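PDB 5HXD: murein peptide amidase A from Escherichia coli O157:H7, which probably hydrolyses the gamma-D-glutamyl-diaminopimelic acid amide bond of the murein tripeptide, as a zinc-dependent amidase of the M14 peptidase family acting in muropeptide degradation. Local coordinates for residues R71-V76 with L231-K236. Numbering follows the deposited sequence.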
loop_
_atom_site.group_PDB
_atom_site.type_symbol
_atom_site.label_atom_id
_atom_site.label_comp_id
_atom_site.label_asym_id
_atom_site.label_seq_id
_atom_site.Cartn_x
_atom_site.Cartn_y
_atom_site.Cartn_z
ATOM N N ARG A 71 12.281 12.062 -18.109
ATOM C CA ARG A 71 12.659 10.961 -17.214
ATOM C C ARG A 71 13.913 10.253 -17.712
ATOM O O ARG A 71 13.976 9.787 -18.855
ATOM C CB ARG A 71 11.507 9.946 -17.039
ATOM C CG ARG A 71 11.713 8.954 -15.869
ATOM C CD ARG A 71 10.384 8.385 -15.293
ATOM N NE ARG A 71 9.626 7.610 -16.272
ATOM C CZ ARG A 71 9.870 6.338 -16.560
ATOM N NH1 ARG A 71 10.846 5.702 -15.939
ATOM N NH2 ARG A 71 9.147 5.700 -17.467
ATOM N N ARG A 72 14.913 10.167 -16.847
ATOM C CA ARG A 72 16.166 9.537 -17.226
ATOM C C ARG A 72 16.280 8.067 -16.787
ATOM O O ARG A 72 17.058 7.296 -17.368
ATOM C CB ARG A 72 17.334 10.345 -16.652
ATOM C CG ARG A 72 17.224 11.850 -16.886
ATOM C CD ARG A 72 18.485 12.574 -16.443
ATOM N NE ARG A 72 19.231 13.119 -17.577
ATOM C CZ ARG A 72 19.243 14.402 -17.928
ATOM N NH1 ARG A 72 18.549 15.302 -17.236
ATOM N NH2 ARG A 72 19.955 14.784 -18.978
ATOM N N HIS A 73 15.491 7.686 -15.780
ATOM C CA HIS A 73 15.678 6.415 -15.075
ATOM C C HIS A 73 14.437 5.516 -15.064
ATOM O O HIS A 73 13.315 5.999 -15.042
ATOM C CB HIS A 73 16.125 6.694 -13.630
ATOM C CG HIS A 73 17.257 7.679 -13.524
ATOM N ND1 HIS A 73 18.383 7.605 -14.312
ATOM C CD2 HIS A 73 17.434 8.757 -12.718
ATOM C CE1 HIS A 73 19.206 8.593 -14.001
ATOM N NE2 HIS A 73 18.651 9.307 -13.036
ATOM N N HIS A 74 14.667 4.203 -15.078
ATOM C CA HIS A 74 13.610 3.194 -15.010
ATOM C C HIS A 74 12.931 3.139 -13.637
ATOM O O HIS A 74 13.558 3.430 -12.614
ATOM C CB HIS A 74 14.169 1.801 -15.325
ATOM C CG HIS A 74 14.914 1.714 -16.619
ATOM N ND1 HIS A 74 14.313 1.933 -17.837
ATOM C CD2 HIS A 74 16.201 1.401 -16.886
ATOM C CE1 HIS A 74 15.202 1.779 -18.802
ATOM N NE2 HIS A 74 16.357 1.455 -18.251
ATOM N N VAL A 75 11.666 2.722 -13.610
ATOM C CA VAL A 75 10.878 2.753 -12.375
ATOM C C VAL A 75 10.058 1.486 -12.140
ATOM O O VAL A 75 9.332 1.027 -13.027
ATOM C CB VAL A 75 9.917 3.971 -12.359
ATOM C CG1 VAL A 75 8.966 3.903 -11.154
ATOM C CG2 VAL A 75 10.711 5.283 -12.360
ATOM N N VAL A 76 10.211 0.930 -10.938
ATOM C CA VAL A 76 9.324 -0.100 -10.395
ATOM C C VAL A 76 8.625 0.408 -9.120
ATOM O O VAL A 76 9.259 0.572 -8.075
ATOM C CB VAL A 76 10.108 -1.391 -10.058
ATOM C CG1 VAL A 76 9.231 -2.383 -9.276
ATOM C CG2 VAL A 76 10.696 -2.001 -11.315
ATOM N N LEU A 231 13.935 11.419 -10.637
ATOM C CA LEU A 231 13.590 10.783 -11.913
ATOM C C LEU A 231 14.391 11.376 -13.084
ATOM O O LEU A 231 14.502 10.750 -14.134
ATOM C CB LEU A 231 12.084 10.900 -12.191
ATOM C CG LEU A 231 11.141 10.292 -11.135
ATOM C CD1 LEU A 231 9.746 10.884 -11.202
ATOM C CD2 LEU A 231 11.056 8.790 -11.264
ATOM N N ARG A 232 14.950 12.571 -12.897
ATOM C CA ARG A 232 15.710 13.249 -13.953
ATOM C C ARG A 232 17.141 13.591 -13.530
ATOM O O ARG A 232 17.739 14.511 -14.071
ATOM C CB ARG A 232 14.991 14.538 -14.379
ATOM C CG ARG A 232 14.772 15.524 -13.228
ATOM C CD ARG A 232 14.255 16.882 -13.703
ATOM N NE ARG A 232 14.298 17.885 -12.634
ATOM C CZ ARG A 232 13.972 19.166 -12.795
ATOM N NH1 ARG A 232 13.573 19.596 -13.981
ATOM N NH2 ARG A 232 14.039 20.015 -11.771
ATOM N N TRP A 233 17.677 12.857 -12.560
ATOM C CA TRP A 233 18.957 13.193 -11.955
ATOM C C TRP A 233 20.133 12.844 -12.852
ATOM O O TRP A 233 20.181 11.759 -13.423
ATOM C CB TRP A 233 19.121 12.482 -10.613
ATOM C CG TRP A 233 20.470 12.716 -9.926
ATOM C CD1 TRP A 233 20.748 13.662 -8.982
ATOM C CD2 TRP A 233 21.701 11.988 -10.121
ATOM N NE1 TRP A 233 22.065 13.574 -8.582
ATOM C CE2 TRP A 233 22.677 12.540 -9.272
ATOM C CE3 TRP A 233 22.081 10.911 -10.949
ATOM C CZ2 TRP A 233 23.990 12.080 -9.202
ATOM C CZ3 TRP A 233 23.387 10.443 -10.881
ATOM C CH2 TRP A 233 24.324 11.025 -10.014
ATOM N N HIS A 234 21.083 13.768 -12.966
ATOM C CA HIS A 234 22.359 13.496 -13.632
ATOM C C HIS A 234 23.489 14.081 -12.790
ATOM O O HIS A 234 23.249 14.983 -11.978
ATOM C CB HIS A 234 22.388 14.056 -15.069
ATOM C CG HIS A 234 22.099 15.513 -15.163
ATOM N ND1 HIS A 234 20.885 16.013 -15.639
ATOM C CD2 HIS A 234 22.835 16.610 -14.876
ATOM C CE1 HIS A 234 20.905 17.315 -15.623
ATOM N NE2 HIS A 234 22.089 17.719 -15.155
ATOM N N PRO A 235 24.720 13.550 -12.952
ATOM C CA PRO A 235 25.840 14.073 -12.157
ATOM C C PRO A 235 26.183 15.527 -12.510
ATOM O O PRO A 235 25.671 16.054 -13.501
ATOM C CB PRO A 235 26.988 13.114 -12.490
ATOM C CG PRO A 235 26.570 12.411 -13.744
ATOM C CD PRO A 235 25.097 12.348 -13.719
ATOM N N LYS A 236 27.054 16.135 -11.707
ATOM C CA LYS A 236 27.250 17.591 -11.648
ATOM C C LYS A 236 27.391 18.387 -12.959
ATOM O O LYS A 236 26.812 19.473 -13.069
ATOM C CB LYS A 236 28.483 17.897 -10.790
ATOM C CG LYS A 236 28.310 19.134 -9.910
ATOM C CD LYS A 236 29.581 19.968 -9.831
ATOM C CE LYS A 236 29.241 21.410 -9.477
ATOM N NZ LYS A 236 30.356 22.335 -9.784
#
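Arg72 and Arg232 bring the two backbones closest, their CA atoms 5.0 Å apart, where the loop leading into edge strand 74-76 meets the C-terminal tail just after helix 224-230. One backbone bond joins them: Arg72 N donates to Leu231 O at 2.8 Å, nearly straight at 164°. The next two tail carbonyls are met by side chains. His73, with CG anti to its carbonyl carbon, turns its ring edge to the tail, and NE2 donates to Trp233 O over 2.9 Å in a bond bent to 132° at the hydrogen. Trp233 O receives it on a lone pair but is tilted from the ring plane of His73. ND1 of the same ring bonds to Gly42 N, so both ring nitrogens are engaged and the ring's rotation is fixed. Arg72 lays its aliphatic chain over the backbone of Arg232, CG standing 3.6 Å from Arg232 CA, and then bends at chi3. Its NH1 makes only a weak bond to Arg232 O (3.4 Å), while NE forms a salt bridge with Glu40. The His234 ring presents its ND1 edge to one face of this guanidinium, the planes 75° apart, without a hydrogen bond. At the other end, Leu231 CD2 packs against Val75 CG2 at 3.7 Å, in an apolar patch continued by Ala62 of helix 53-65 and Ile44 of strand 43-45. Away from the zinc site, the irregular tail is thus held to the loop entering the edge strand, its carbonyls gripped firmly at Leu231 and Trp233 and weakly, by Arg72 NH1, at Arg232.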